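Phosphonate monoester hydrolase (Ruegeria pomeroyi, PDB 4UPK) is a hydrolase of the sulfatase family, a branch of the alkaline phosphatase clan, and occurs as an assembly of four chains. Local coordinates at residues Gln187-Arg192 against Phe292-Pro297; Ile240-Pro245 against Ala311-Leu316; Pro262-Leu267 against Leu352-Ser357; His277-Pro282 against Pro477-Asp482. One frame throughout, in Å; residues are numbered along the deposited sequence.

Interaction 1 (Gln187-Arg192 against Phe292-Pro297); sequences QVYVPR and FVLGFP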
loop_
_atom_site.group_PDB
_atom_site.type_symbol
_atom_site.label_atom_id
_atom_site.label_comp_id
_atom_site.label_asym_id
_atom_site.label_seq_id
_atom_site.Cartn_x
_atom_site.Cartn_y
_atom_site.Cartn_z
ATOM N N GLN A 187 -6.304 -35.990 22.691
ATOM C CA GLN A 187 -6.305 -36.860 23.872
ATOM C C GLN A 187 -6.422 -36.084 25.199
ATOM O O GLN A 187 -6.903 -36.622 26.189
ATOM C CB GLN A 187 -5.063 -37.764 23.886
ATOM C CG GLN A 187 -5.037 -38.838 22.790
ATOM C CD GLN A 187 -3.681 -39.525 22.662
ATOM O OE1 GLN A 187 -2.868 -39.570 23.603
ATOM N NE2 GLN A 187 -3.410 -40.090 21.484
ATOM N N VAL A 188 -5.958 -34.838 25.206
ATOM C CA VAL A 188 -5.957 -33.891 26.335
ATOM C C VAL A 188 -7.415 -33.590 26.832
ATOM O O VAL A 188 -7.633 -33.395 28.017
ATOM C CB VAL A 188 -5.203 -32.594 25.869
ATOM C CG1 VAL A 188 -5.428 -31.407 26.800
ATOM C CG2 VAL A 188 -3.716 -32.845 25.659
ATOM N N TYR A 189 -8.389 -33.589 25.916
ATOM C CA TYR A 189 -9.801 -33.253 26.162
ATOM C C TYR A 189 -10.713 -34.426 26.530
ATOM O O TYR A 189 -11.903 -34.220 26.799
ATOM C CB TYR A 189 -10.356 -32.483 24.947
ATOM C CG TYR A 189 -9.647 -31.176 24.711
ATOM C CD1 TYR A 189 -9.855 -30.087 25.554
ATOM C CD2 TYR A 189 -8.722 -31.036 23.677
ATOM C CE1 TYR A 189 -9.191 -28.880 25.355
ATOM C CE2 TYR A 189 -8.052 -29.829 23.465
ATOM C CZ TYR A 189 -8.298 -28.751 24.304
ATOM O OH TYR A 189 -7.677 -27.544 24.118
ATOM N N VAL A 190 -10.156 -35.653 26.515
ATOM C CA VAL A 190 -10.884 -36.882 26.840
ATOM C C VAL A 190 -11.016 -36.980 28.381
ATOM O O VAL A 190 -9.992 -36.943 29.072
ATOM C CB VAL A 190 -10.225 -38.147 26.204
ATOM C CG1 VAL A 190 -10.970 -39.422 26.586
ATOM C CG2 VAL A 190 -10.132 -38.020 24.682
ATOM N N PRO A 191 -12.257 -37.054 28.927
ATOM C CA PRO A 191 -12.419 -37.184 30.380
ATOM C C PRO A 191 -11.864 -38.518 30.875
ATOM O O PRO A 191 -11.964 -39.538 30.176
ATOM C CB PRO A 191 -13.944 -37.121 30.574
ATOM C CG PRO A 191 -14.493 -36.545 29.305
ATOM C CD PRO A 191 -13.569 -37.077 28.254
ATOM N N ARG A 192 -11.238 -38.503 32.048
ATOM C CA ARG A 192 -10.657 -39.699 32.660
ATOM C C ARG A 192 -11.732 -40.781 32.809
ATOM O O ARG A 192 -12.779 -40.528 33.413
ATOM C CB ARG A 192 -10.063 -39.363 34.033
ATOM C CG ARG A 192 -9.045 -40.351 34.575
ATOM C CD ARG A 192 -8.383 -39.787 35.832
ATOM N NE ARG A 192 -7.654 -38.522 35.602
ATOM C CZ ARG A 192 -7.109 -37.781 36.567
ATOM N NH1 ARG A 192 -7.207 -38.152 37.839
ATOM N NH2 ARG A 192 -6.464 -36.663 36.265
ATOM N N PHE A 292 -20.123 -32.192 21.363
ATOM C CA PHE A 292 -19.696 -31.271 22.427
ATOM C C PHE A 292 -18.693 -31.858 23.440
ATOM O O PHE A 292 -18.327 -31.178 24.405
ATOM C CB PHE A 292 -20.935 -30.721 23.159
ATOM C CG PHE A 292 -21.345 -29.334 22.753
ATOM C CD1 PHE A 292 -21.582 -29.024 21.421
ATOM C CD2 PHE A 292 -21.514 -28.336 23.708
ATOM C CE1 PHE A 292 -21.939 -27.730 21.045
ATOM C CE2 PHE A 292 -21.883 -27.046 23.330
ATOM C CZ PHE A 292 -22.082 -26.751 22.004
ATOM N N VAL A 293 -18.251 -33.112 23.213
ATOM C CA VAL A 293 -17.303 -33.846 24.064
ATOM C C VAL A 293 -16.414 -34.747 23.167
ATOM O O VAL A 293 -16.804 -35.035 22.050
ATOM C CB VAL A 293 -18.013 -34.703 25.180
ATOM C CG1 VAL A 293 -18.677 -33.842 26.247
ATOM C CG2 VAL A 293 -18.994 -35.712 24.597
ATOM N N LEU A 294 -15.251 -35.205 23.671
ATOM C CA LEU A 294 -14.344 -36.122 22.954
ATOM C C LEU A 294 -14.272 -37.490 23.657
ATOM O O LEU A 294 -14.139 -37.533 24.882
ATOM C CB LEU A 294 -12.928 -35.522 22.759
ATOM C CG LEU A 294 -12.782 -34.364 21.739
ATOM C CD1 LEU A 294 -11.319 -33.967 21.577
ATOM C CD2 LEU A 294 -13.350 -34.724 20.342
ATOM N N GLY A 295 -14.422 -38.575 22.884
ATOM C CA GLY A 295 -14.365 -39.954 23.375
ATOM C C GLY A 295 -15.692 -40.691 23.496
ATOM O O GLY A 295 -15.732 -41.813 24.025
ATOM N N PHE A 296 -16.793 -40.052 23.032
ATOM C CA PHE A 296 -18.180 -40.551 23.074
ATOM C C PHE A 296 -18.844 -40.341 21.678
ATOM O O PHE A 296 -19.641 -39.410 21.504
ATOM C CB PHE A 296 -18.974 -39.835 24.198
ATOM C CG PHE A 296 -18.301 -39.890 25.551
ATOM C CD1 PHE A 296 -17.332 -38.950 25.906
ATOM C CD2 PHE A 296 -18.618 -40.891 26.465
ATOM C CE1 PHE A 296 -16.671 -39.035 27.135
ATOM C CE2 PHE A 296 -17.978 -40.953 27.705
ATOM C CZ PHE A 296 -17.004 -40.033 28.026
ATOM N N PRO A 297 -18.469 -41.161 20.650
ATOM C CA PRO A 297 -19.024 -40.932 19.308
ATOM C C PRO A 297 -20.494 -41.313 19.151
ATOM O O PRO A 297 -21.182 -40.716 18.323
ATOM C CB PRO A 297 -18.105 -41.753 18.396
ATOM C CG PRO A 297 -17.584 -42.855 19.258
ATOM C CD PRO A 297 -17.527 -42.317 20.663
HETATM O O HOH W 1 -14.452 -33.821 26.176
#
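Leu-294 sets its CG anti to the carbonyl carbon (chi1 -71°), which brings the branch CD1 to the root of the Tyr-189 side chain, 3.8 Å from Tyr-189 CB; the tyrosine's own chi1 of -62° leads its ring away from the other loop. CD1 lies obliquely to that ring. The ring also packs on Trp-171 of helix 169-177, and its OH is hydrogen-bonded to Tyr-185 OH. Beside this pair, Val-190 CG2 rests 4.2 Å from Leu-294 CB. The contact joins two irregular loops of the sulfatase-family region, one following helix 169-177 and the other leading into the long helix 303-333, and no backbone bond links them directly. A water bridges them instead, donating to Tyr-189 O at 2.7 Å and accepting from Leu-294 N at 3.0 Å. Next along the chain, Pro-191 and Phe-296 approach from opposite directions, with Pro-191 CD at the edge of the phenyl ring, in its plane, 3.8 Å from Phe-296 CE1. Pro-191 CD also packs against the backbone of the other loop, 3.5 Å from Leu-294 O. Gly-295, with a positive phi of 105°, turns the chain between Leu-294 and Phe-296.

Interaction 2 (Ile240-Pro245 against Ala311-Leu316); sequences IRPHPP and AVYLGL
The loop that leaves the C-terminal end of sheet strand 234-239 packs here on helix 303-333, its contact surface centred on Pro-242, which follows a cis peptide bond. Pro-242 CB sits over one face of the Tyr-313 ring, displaced toward the rim, in a CH-pi contact with CB 3.9 Å from the ring centroid. Tyr-313 reaches this position by a chi1 of 171°, with CG opposite the backbone N; its OH is hydrogen-bonded with Gln-43 O and Arg-45 N, so the ring is held at its polar end as well as on its face. One helical turn further on, Leu-316 CB lies 3.9 Å from Pro-242 CB, while its two methyl branches run beside the aliphatic part of Arg-241, Leu-316 CD1 also approaching Arg-241 NH1 at 3.9 Å. The arginine chain bends at chi2 (-52°) and its head curls back on its own loop: Arg-241 NH1 donates to Pro-245 O at 2.9 Å in a nearly straight bond that arrives from above the carbonyl plane. NE forms a salt bridge with Asp-213, fixing the guanidinium from another direction. His-243 ND1 donates to Pro-244 O in the carbonyl plane, on a lone pair, at 2.8 Å. A loop following a parallel strand of the central sheet is thus packed on a flanking helix, as in the alpha/beta folds of the alkaline phosphatase clan.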
loop_
_atom_site.group_PDB
_atom_site.type_symbol
_atom_site.label_atom_id
_atom_site.label_comp_id
_atom_site.label_asym_id
_atom_site.label_seq_id
_atom_site.Cartn_x
_atom_site.Cartn_y
_atom_site.Cartn_z
ATOM N N ILE A 240 -11.389 -19.354 26.691
ATOM C CA ILE A 240 -12.182 -20.226 25.848
ATOM C C ILE A 240 -13.298 -20.881 26.639
ATOM O O ILE A 240 -14.423 -20.930 26.169
ATOM C CB ILE A 240 -11.291 -21.251 25.060
ATOM C CG1 ILE A 240 -12.106 -22.013 23.972
ATOM C CG2 ILE A 240 -10.509 -22.203 25.973
ATOM C CD1 ILE A 240 -12.684 -21.063 22.846
ATOM N N ARG A 241 -12.973 -21.366 27.863
ATOM C CA ARG A 241 -13.884 -22.012 28.789
ATOM C C ARG A 241 -14.929 -21.043 29.334
ATOM O O ARG A 241 -14.577 -19.890 29.601
ATOM C CB ARG A 241 -13.114 -22.667 29.955
ATOM C CG ARG A 241 -12.101 -23.729 29.539
ATOM C CD ARG A 241 -12.667 -24.789 28.630
ATOM N NE ARG A 241 -11.704 -25.860 28.406
ATOM C CZ ARG A 241 -12.009 -27.061 27.921
ATOM N NH1 ARG A 241 -13.269 -27.375 27.640
ATOM N NH2 ARG A 241 -11.061 -27.966 27.741
ATOM N N PRO A 242 -16.213 -21.468 29.526
ATOM C CA PRO A 242 -16.813 -22.791 29.205
ATOM C C PRO A 242 -17.056 -22.953 27.707
ATOM O O PRO A 242 -17.617 -22.059 27.074
ATOM C CB PRO A 242 -18.108 -22.776 30.029
ATOM C CG PRO A 242 -18.526 -21.308 30.021
ATOM C CD PRO A 242 -17.232 -20.528 30.068
ATOM N N HIS A 243 -16.566 -24.039 27.111
ATOM C CA HIS A 243 -16.663 -24.257 25.653
ATOM C C HIS A 243 -16.320 -25.717 25.356
ATOM O O HIS A 243 -15.425 -26.248 26.025
ATOM C CB HIS A 243 -15.637 -23.350 24.927
ATOM C CG HIS A 243 -15.758 -23.233 23.437
ATOM N ND1 HIS A 243 -15.317 -24.244 22.588
ATOM C CD2 HIS A 243 -16.122 -22.168 22.685
ATOM C CE1 HIS A 243 -15.522 -23.794 21.356
ATOM N NE2 HIS A 243 -15.993 -22.548 21.363
ATOM N N PRO A 244 -16.987 -26.378 24.358
ATOM C CA PRO A 244 -16.630 -27.768 24.028
ATOM C C PRO A 244 -15.167 -27.895 23.551
ATOM O O PRO A 244 -14.616 -26.906 23.068
ATOM C CB PRO A 244 -17.636 -28.132 22.916
ATOM C CG PRO A 244 -18.095 -26.840 22.352
ATOM C CD PRO A 244 -18.084 -25.886 23.488
ATOM N N PRO A 245 -14.498 -29.074 23.644
ATOM C CA PRO A 245 -14.964 -30.363 24.198
ATOM C C PRO A 245 -15.087 -30.225 25.700
ATOM O O PRO A 245 -14.113 -29.884 26.373
ATOM C CB PRO A 245 -13.868 -31.363 23.774
ATOM C CG PRO A 245 -13.005 -30.631 22.765
ATOM C CD PRO A 245 -13.110 -29.191 23.166
ATOM N N ALA A 311 -23.895 -29.557 33.747
ATOM C CA ALA A 311 -23.142 -29.494 35.005
ATOM C C ALA A 311 -21.629 -29.243 34.757
ATOM O O ALA A 311 -21.013 -28.496 35.523
ATOM C CB ALA A 311 -23.338 -30.774 35.812
ATOM N N VAL A 312 -21.044 -29.869 33.708
ATOM C CA VAL A 312 -19.632 -29.709 33.325
ATOM C C VAL A 312 -19.369 -28.270 32.873
ATOM O O VAL A 312 -18.399 -27.664 33.322
ATOM C CB VAL A 312 -19.170 -30.785 32.288
ATOM C CG1 VAL A 312 -17.781 -30.455 31.716
ATOM C CG2 VAL A 312 -19.187 -32.187 32.915
ATOM N N TYR A 313 -20.264 -27.722 32.022
ATOM C CA TYR A 313 -20.247 -26.350 31.506
ATOM C C TYR A 313 -20.254 -25.329 32.658
ATOM O O TYR A 313 -19.434 -24.403 32.653
ATOM C CB TYR A 313 -21.463 -26.130 30.583
ATOM C CG TYR A 313 -21.682 -24.696 30.144
ATOM C CD1 TYR A 313 -22.470 -23.826 30.899
ATOM C CD2 TYR A 313 -21.159 -24.225 28.948
ATOM C CE1 TYR A 313 -22.695 -22.509 30.491
ATOM C CE2 TYR A 313 -21.382 -22.911 28.527
ATOM C CZ TYR A 313 -22.153 -22.059 29.301
ATOM O OH TYR A 313 -22.389 -20.761 28.893
ATOM N N LEU A 314 -21.178 -25.497 33.634
ATOM C CA LEU A 314 -21.277 -24.632 34.804
ATOM C C LEU A 314 -20.029 -24.714 35.693
ATOM O O LEU A 314 -19.613 -23.698 36.236
ATOM C CB LEU A 314 -22.558 -24.917 35.620
ATOM C CG LEU A 314 -23.913 -24.689 34.938
ATOM C CD1 LEU A 314 -25.040 -25.216 35.806
ATOM C CD2 LEU A 314 -24.136 -23.206 34.611
ATOM N N GLY A 315 -19.416 -25.895 35.777
ATOM C CA GLY A 315 -18.182 -26.120 36.538
ATOM C C GLY A 315 -16.983 -25.389 35.952
ATOM O O GLY A 315 -16.194 -24.818 36.696
ATOM N N LEU A 316 -16.891 -25.324 34.600
ATOM C CA LEU A 316 -15.862 -24.589 33.838
ATOM C C LEU A 316 -16.024 -23.075 33.995
ATOM O O LEU A 316 -15.010 -22.370 34.067
ATOM C CB LEU A 316 -15.865 -24.982 32.350
ATOM C CG LEU A 316 -15.328 -26.371 32.007
ATOM C CD1 LEU A 316 -15.712 -26.759 30.556
ATOM C CD2 LEU A 316 -13.831 -26.452 32.219
#

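Interaction 3 (Pro262-Leu267 against Leu352-Ser357); sequences PLPARL and LGDRHS
One face of the His-356 ring is covered by Arg-266 CD, which stands 3.5 Å above the plane and toward the rim in a CH-pi contact, while the ring edge carries a hydrogen bond from His-356 NE2 to Leu-267 O (2.7 Å, 162°). The Arg-266 guanidinium, its plane only 13° from that of the imidazole, has Pro-264 CD over its centre. A chi1 of 58° puts Arg-266 CG between the backbone N and the carbonyl carbon, and from there the extended chain crosses the histidine at about a right angle. Its NH1 donates to a water that in turn donates to Gly-353 O. One backbone bond joins the segments, Arg-355 N to Ala-265 O (2.9 Å); Ala-265 N also donates to the Asp-354 side chain at OD1 (3.1 Å), from above the carboxylate plane. Asp-354 to Ser-357 forms a beta turn whose two central residues have left-handed helical angles, and Asp-354 O takes both the N and the OG of Ser-357. Salt bridges lead outward from Arg-266 NH2 to Asp-303, from Asp-354 OD2 to Arg-45 and from Arg-355 to Glu-273, and Arg-355 makes cation-pi contacts with Phe-489 and Tyr-364. The contact joins the loop after strand 340-346 to the one between strand 234-239 and helix 270-275, with Pro-264 packed on helix 303-333 and Arg-355 bound to helix 270-275.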
loop_
_atom_site.group_PDB
_atom_site.type_symbol
_atom_site.label_atom_id
_atom_site.label_comp_id
_atom_site.label_asym_id
_atom_site.label_seq_id
_atom_site.Cartn_x
_atom_site.Cartn_y
_atom_site.Cartn_z
ATOM N N PRO A 262 -31.895 -27.634 36.784
ATOM C CA PRO A 262 -33.156 -27.584 36.023
ATOM C C PRO A 262 -32.916 -28.158 34.615
ATOM O O PRO A 262 -31.796 -28.104 34.105
ATOM C CB PRO A 262 -33.489 -26.084 35.961
ATOM C CG PRO A 262 -32.195 -25.380 36.141
ATOM C CD PRO A 262 -31.278 -26.290 36.924
ATOM N N LEU A 263 -33.952 -28.744 34.015
ATOM C CA LEU A 263 -33.866 -29.280 32.658
ATOM C C LEU A 263 -33.838 -28.097 31.679
ATOM O O LEU A 263 -34.269 -27.000 32.057
ATOM C CB LEU A 263 -35.071 -30.212 32.354
ATOM C CG LEU A 263 -34.990 -31.646 32.940
ATOM C CD1 LEU A 263 -36.351 -32.333 32.856
ATOM C CD2 LEU A 263 -33.930 -32.500 32.231
ATOM N N PRO A 264 -33.348 -28.253 30.424
ATOM C CA PRO A 264 -33.394 -27.112 29.489
ATOM C C PRO A 264 -34.826 -26.680 29.167
ATOM O O PRO A 264 -35.762 -27.477 29.302
ATOM C CB PRO A 264 -32.736 -27.666 28.222
ATOM C CG PRO A 264 -31.998 -28.883 28.651
ATOM C CD PRO A 264 -32.772 -29.453 29.775
ATOM N N ALA A 265 -34.993 -25.410 28.737
ATOM C CA ALA A 265 -36.275 -24.866 28.282
ATOM C C ALA A 265 -36.436 -25.372 26.845
ATOM O O ALA A 265 -35.593 -25.097 25.993
ATOM C CB ALA A 265 -36.253 -23.340 28.320
ATOM N N ARG A 266 -37.468 -26.189 26.600
ATOM C CA ARG A 266 -37.676 -26.819 25.288
ATOM C C ARG A 266 -39.096 -27.316 25.124
ATOM O O ARG A 266 -39.795 -27.523 26.121
ATOM C CB ARG A 266 -36.696 -28.012 25.105
ATOM C CG ARG A 266 -36.856 -29.060 26.218
ATOM C CD ARG A 266 -35.868 -30.190 26.202
ATOM N NE ARG A 266 -36.154 -31.075 27.323
ATOM C CZ ARG A 266 -35.407 -32.109 27.695
ATOM N NH1 ARG A 266 -34.315 -32.428 27.015
ATOM N NH2 ARG A 266 -35.756 -32.839 28.735
ATOM N N LEU A 267 -39.491 -27.574 23.857
ATOM C CA LEU A 267 -40.782 -28.173 23.531
ATOM C C LEU A 267 -40.667 -29.726 23.761
ATOM O O LEU A 267 -39.537 -30.230 23.862
ATOM C CB LEU A 267 -41.257 -27.771 22.114
ATOM C CG LEU A 267 -41.638 -26.277 21.893
ATOM C CD1 LEU A 267 -42.219 -26.044 20.496
ATOM C CD2 LEU A 267 -42.643 -25.766 22.923
ATOM N N LEU A 352 -27.191 -24.846 25.079
ATOM C CA LEU A 352 -27.033 -25.761 26.209
ATOM C C LEU A 352 -28.207 -26.760 26.379
ATOM O O LEU A 352 -28.613 -27.093 27.498
ATOM C CB LEU A 352 -26.753 -24.945 27.483
ATOM C CG LEU A 352 -25.847 -25.572 28.515
ATOM C CD1 LEU A 352 -24.408 -25.590 28.038
ATOM C CD2 LEU A 352 -25.980 -24.853 29.850
ATOM N N GLY A 353 -28.727 -27.238 25.248
ATOM C CA GLY A 353 -29.826 -28.196 25.252
ATOM C C GLY A 353 -31.177 -27.539 25.084
ATOM O O GLY A 353 -32.159 -28.226 24.796
ATOM N N ASP A 354 -31.239 -26.199 25.295
ATOM C CA ASP A 354 -32.470 -25.430 25.142
ATOM C C ASP A 354 -32.958 -25.592 23.719
ATOM O O ASP A 354 -32.152 -25.494 22.788
ATOM C CB ASP A 354 -32.254 -23.926 25.458
ATOM C CG ASP A 354 -32.200 -23.561 26.933
ATOM O OD1 ASP A 354 -32.249 -24.479 27.778
ATOM O OD2 ASP A 354 -32.096 -22.353 27.242
ATOM N N ARG A 355 -34.275 -25.874 23.552
ATOM C CA ARG A 355 -34.962 -26.023 22.255
ATOM C C ARG A 355 -34.376 -27.158 21.392
ATOM O O ARG A 355 -34.327 -27.045 20.162
ATOM C CB ARG A 355 -35.000 -24.671 21.482
ATOM C CG ARG A 355 -35.354 -23.443 22.330
ATOM C CD ARG A 355 -36.673 -23.614 23.088
ATOM N NE ARG A 355 -37.789 -23.852 22.163
ATOM C CZ ARG A 355 -38.498 -22.897 21.572
ATOM N NH1 ARG A 355 -38.244 -21.617 21.825
ATOM N NH2 ARG A 355 -39.476 -23.211 20.737
ATOM N N HIS A 356 -33.903 -28.223 22.056
ATOM C CA HIS A 356 -33.275 -29.439 21.495
ATOM C C HIS A 356 -32.041 -29.133 20.640
ATOM O O HIS A 356 -31.760 -29.851 19.683
ATOM C CB HIS A 356 -34.312 -30.333 20.779
ATOM C CG HIS A 356 -35.400 -30.812 21.685
ATOM N ND1 HIS A 356 -35.259 -31.968 22.421
ATOM C CD2 HIS A 356 -36.604 -30.262 21.961
ATOM C CE1 HIS A 356 -36.388 -32.102 23.103
ATOM N NE2 HIS A 356 -37.224 -31.091 22.863
ATOM N N SER A 357 -31.311 -28.057 21.006
ATOM C CA SER A 357 -30.145 -27.597 20.280
ATOM C C SER A 357 -28.963 -27.219 21.174
ATOM O O SER A 357 -29.144 -26.965 22.367
ATOM C CB SER A 357 -30.510 -26.473 19.313
ATOM O OG SER A 357 -30.998 -25.356 20.023
HETATM O O HOH W 2 -32.583 -30.827 25.315
#

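Interaction 4 (His277-Pro282 against Pro477-Asp482); sequences HPFFGP and PPMLFD
Met-479 and His-277 form the inner shell: the methionine methyl CE lies over one face of the imidazole, 3.8 Å from its centroid, and Met-479 CG comes within 3.5 Å of His-277 CD2. With its chain extended beyond CG, Met-479 crosses the histidine at about a right angle and pushes its end among three rings. Met-479 CE touches Phe-279 CB at 3.8 Å, and the sulfur SD stands 3.6 Å from Phe-280 CE2, an oblique Met-aromatic contact. At the imidazole edge His-277 NE2 donates to Pro-477 O; the bond is modelled very short, and its exact length is doubtful. The other ring nitrogen, His-277 ND1, accepts from Phe-279 N at 3.1 Å and 166°, close to the ring plane. Bonds at both nitrogens thus fix the rotation of the ring, and a chi1 of -168° turns it toward the strand. Further out, Phe-472 meets the His-277 ring, Trp-446 stacks on Phe-279, and the Tyr-364 ring meets that of Phe-280 with the planes nearly parallel. Met-479 is paired through its backbone with Val-470 of strand 467-472, while Pro-478 packs on Arg-507 of a neighbouring subunit. The ND1 bond is a side-chain cap on the turn leading into helix 280-286, and the methionine comes from a strand that is outermost, within this chain, in the four-stranded antiparallel sheet that, as in sulfatases generally, accompanies the main alpha/beta core.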
loop_
_atom_site.group_PDB
_atom_site.type_symbol
_atom_site.label_atom_id
_atom_site.label_comp_id
_atom_site.label_asym_id
_atom_site.label_seq_id
_atom_site.Cartn_x
_atom_site.Cartn_y
_atom_site.Cartn_z
ATOM N N HIS A 277 -40.675 -23.789 12.703
ATOM C CA HIS A 277 -40.097 -23.252 11.468
ATOM C C HIS A 277 -39.109 -24.300 10.923
ATOM O O HIS A 277 -38.361 -24.887 11.711
ATOM C CB HIS A 277 -39.428 -21.862 11.676
ATOM C CG HIS A 277 -39.066 -21.122 10.414
ATOM N ND1 HIS A 277 -37.979 -21.508 9.627
ATOM C CD2 HIS A 277 -39.613 -20.003 9.875
ATOM C CE1 HIS A 277 -37.936 -20.647 8.621
ATOM N NE2 HIS A 277 -38.890 -19.715 8.736
ATOM N N PRO A 278 -39.093 -24.536 9.587
ATOM C CA PRO A 278 -38.177 -25.537 9.009
ATOM C C PRO A 278 -36.679 -25.342 9.267
ATOM O O PRO A 278 -35.943 -26.323 9.172
ATOM C CB PRO A 278 -38.475 -25.446 7.513
ATOM C CG PRO A 278 -39.842 -24.915 7.433
ATOM C CD PRO A 278 -39.935 -23.935 8.535
ATOM N N PHE A 279 -36.231 -24.102 9.561
ATOM C CA PHE A 279 -34.845 -23.703 9.879
ATOM C C PHE A 279 -34.248 -24.558 11.022
ATOM O O PHE A 279 -33.043 -24.813 11.034
ATOM C CB PHE A 279 -34.815 -22.200 10.288
ATOM C CG PHE A 279 -33.555 -21.733 11.001
ATOM C CD1 PHE A 279 -33.441 -21.828 12.386
ATOM C CD2 PHE A 279 -32.467 -21.247 10.283
ATOM C CE1 PHE A 279 -32.264 -21.444 13.035
ATOM C CE2 PHE A 279 -31.292 -20.863 10.935
ATOM C CZ PHE A 279 -31.202 -20.952 12.304
ATOM N N PHE A 280 -35.105 -24.936 11.999
ATOM C CA PHE A 280 -34.779 -25.699 13.206
ATOM C C PHE A 280 -34.492 -27.167 12.997
ATOM O O PHE A 280 -33.926 -27.811 13.890
ATOM C CB PHE A 280 -35.797 -25.441 14.324
ATOM C CG PHE A 280 -35.845 -23.995 14.745
ATOM C CD1 PHE A 280 -34.732 -23.378 15.303
ATOM C CD2 PHE A 280 -36.997 -23.240 14.564
ATOM C CE1 PHE A 280 -34.768 -22.031 15.654
ATOM C CE2 PHE A 280 -37.045 -21.908 14.960
ATOM C CZ PHE A 280 -35.925 -21.305 15.475
ATOM N N GLY A 281 -34.868 -27.678 11.823
ATOM C CA GLY A 281 -34.560 -29.030 11.378
ATOM C C GLY A 281 -33.051 -29.118 11.308
ATOM O O GLY A 281 -32.443 -29.728 12.195
ATOM N N PRO A 282 -32.413 -28.398 10.342
ATOM C CA PRO A 282 -30.935 -28.377 10.280
ATOM C C PRO A 282 -30.258 -27.788 11.526
ATOM O O PRO A 282 -29.177 -28.234 11.881
ATOM C CB PRO A 282 -30.659 -27.523 9.038
ATOM C CG PRO A 282 -31.900 -27.652 8.193
ATOM C CD PRO A 282 -32.989 -27.635 9.210
ATOM N N PRO A 477 -39.874 -18.452 5.140
ATOM C CA PRO A 477 -40.731 -17.440 5.774
ATOM C C PRO A 477 -40.176 -16.816 7.064
ATOM O O PRO A 477 -39.343 -17.415 7.748
ATOM C CB PRO A 477 -42.055 -18.193 6.021
ATOM C CG PRO A 477 -41.687 -19.621 6.074
ATOM C CD PRO A 477 -40.542 -19.778 5.114
ATOM N N PRO A 478 -40.652 -15.596 7.434
ATOM C CA PRO A 478 -40.184 -14.997 8.689
ATOM C C PRO A 478 -40.644 -15.752 9.941
ATOM O O PRO A 478 -41.526 -16.619 9.874
ATOM C CB PRO A 478 -40.805 -13.594 8.663
ATOM C CG PRO A 478 -41.966 -13.690 7.763
ATOM C CD PRO A 478 -41.615 -14.717 6.734
ATOM N N MET A 479 -40.034 -15.417 11.082
ATOM C CA MET A 479 -40.442 -15.914 12.379
ATOM C C MET A 479 -40.896 -14.703 13.170
ATOM O O MET A 479 -40.353 -13.616 13.010
ATOM C CB MET A 479 -39.309 -16.642 13.147
ATOM C CG MET A 479 -38.594 -17.693 12.350
ATOM S SD MET A 479 -37.581 -18.716 13.406
ATOM C CE MET A 479 -36.450 -19.415 12.241
ATOM N N LEU A 480 -41.892 -14.880 14.000
ATOM C CA LEU A 480 -42.370 -13.815 14.866
ATOM C C LEU A 480 -42.700 -14.382 16.242
ATOM O O LEU A 480 -43.521 -15.273 16.344
ATOM C CB LEU A 480 -43.539 -13.057 14.255
ATOM C CG LEU A 480 -43.972 -11.795 15.021
ATOM C CD1 LEU A 480 -42.931 -10.705 14.917
ATOM C CD2 LEU A 480 -45.338 -11.323 14.541
ATOM N N PHE A 481 -42.006 -13.882 17.287
ATOM C CA PHE A 481 -42.182 -14.305 18.667
ATOM C C PHE A 481 -42.710 -13.143 19.499
ATOM O O PHE A 481 -42.074 -12.104 19.576
ATOM C CB PHE A 481 -40.865 -14.887 19.246
ATOM C CG PHE A 481 -40.195 -15.911 18.350
ATOM C CD1 PHE A 481 -40.815 -17.127 18.068
ATOM C CD2 PHE A 481 -38.938 -15.673 17.813
ATOM C CE1 PHE A 481 -40.205 -18.070 17.233
ATOM C CE2 PHE A 481 -38.316 -16.627 16.994
ATOM C CZ PHE A 481 -38.952 -17.822 16.714
ATOM N N ASP A 482 -43.893 -13.312 20.091
ATOM C CA ASP A 482 -44.544 -12.329 20.946
ATOM C C ASP A 482 -44.180 -12.599 22.426
ATOM O O ASP A 482 -44.581 -13.624 22.988
ATOM C CB ASP A 482 -46.067 -12.387 20.719
ATOM C CG ASP A 482 -46.917 -11.398 21.509
ATOM O OD1 ASP A 482 -46.335 -10.521 22.209
ATOM O OD2 ASP A 482 -48.161 -11.524 21.464
#

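From the N terminus, the chain passes the first segments of interactions 1, 2, 3 and 4 in turn, then their second segments in the same order, so every pair of contacts crosses and none nests. The nearest ends are from 66 (interaction 2) to 195 (interaction 4) residues apart. Interaction 1 joins two loops and touches interaction 2 through Tyr-189 against Arg-241; interaction 2 seats the loop after strand 234-239 on helix 303-333 and meets interaction 3 where Tyr-313 packs on Leu-352. Interaction 3 joins the loops after strands 234-239 and 340-346. Interaction 4, its nearest atoms about 6 Å from interaction 3, ties the start of helix 280-286 to the C-terminal antiparallel sheet.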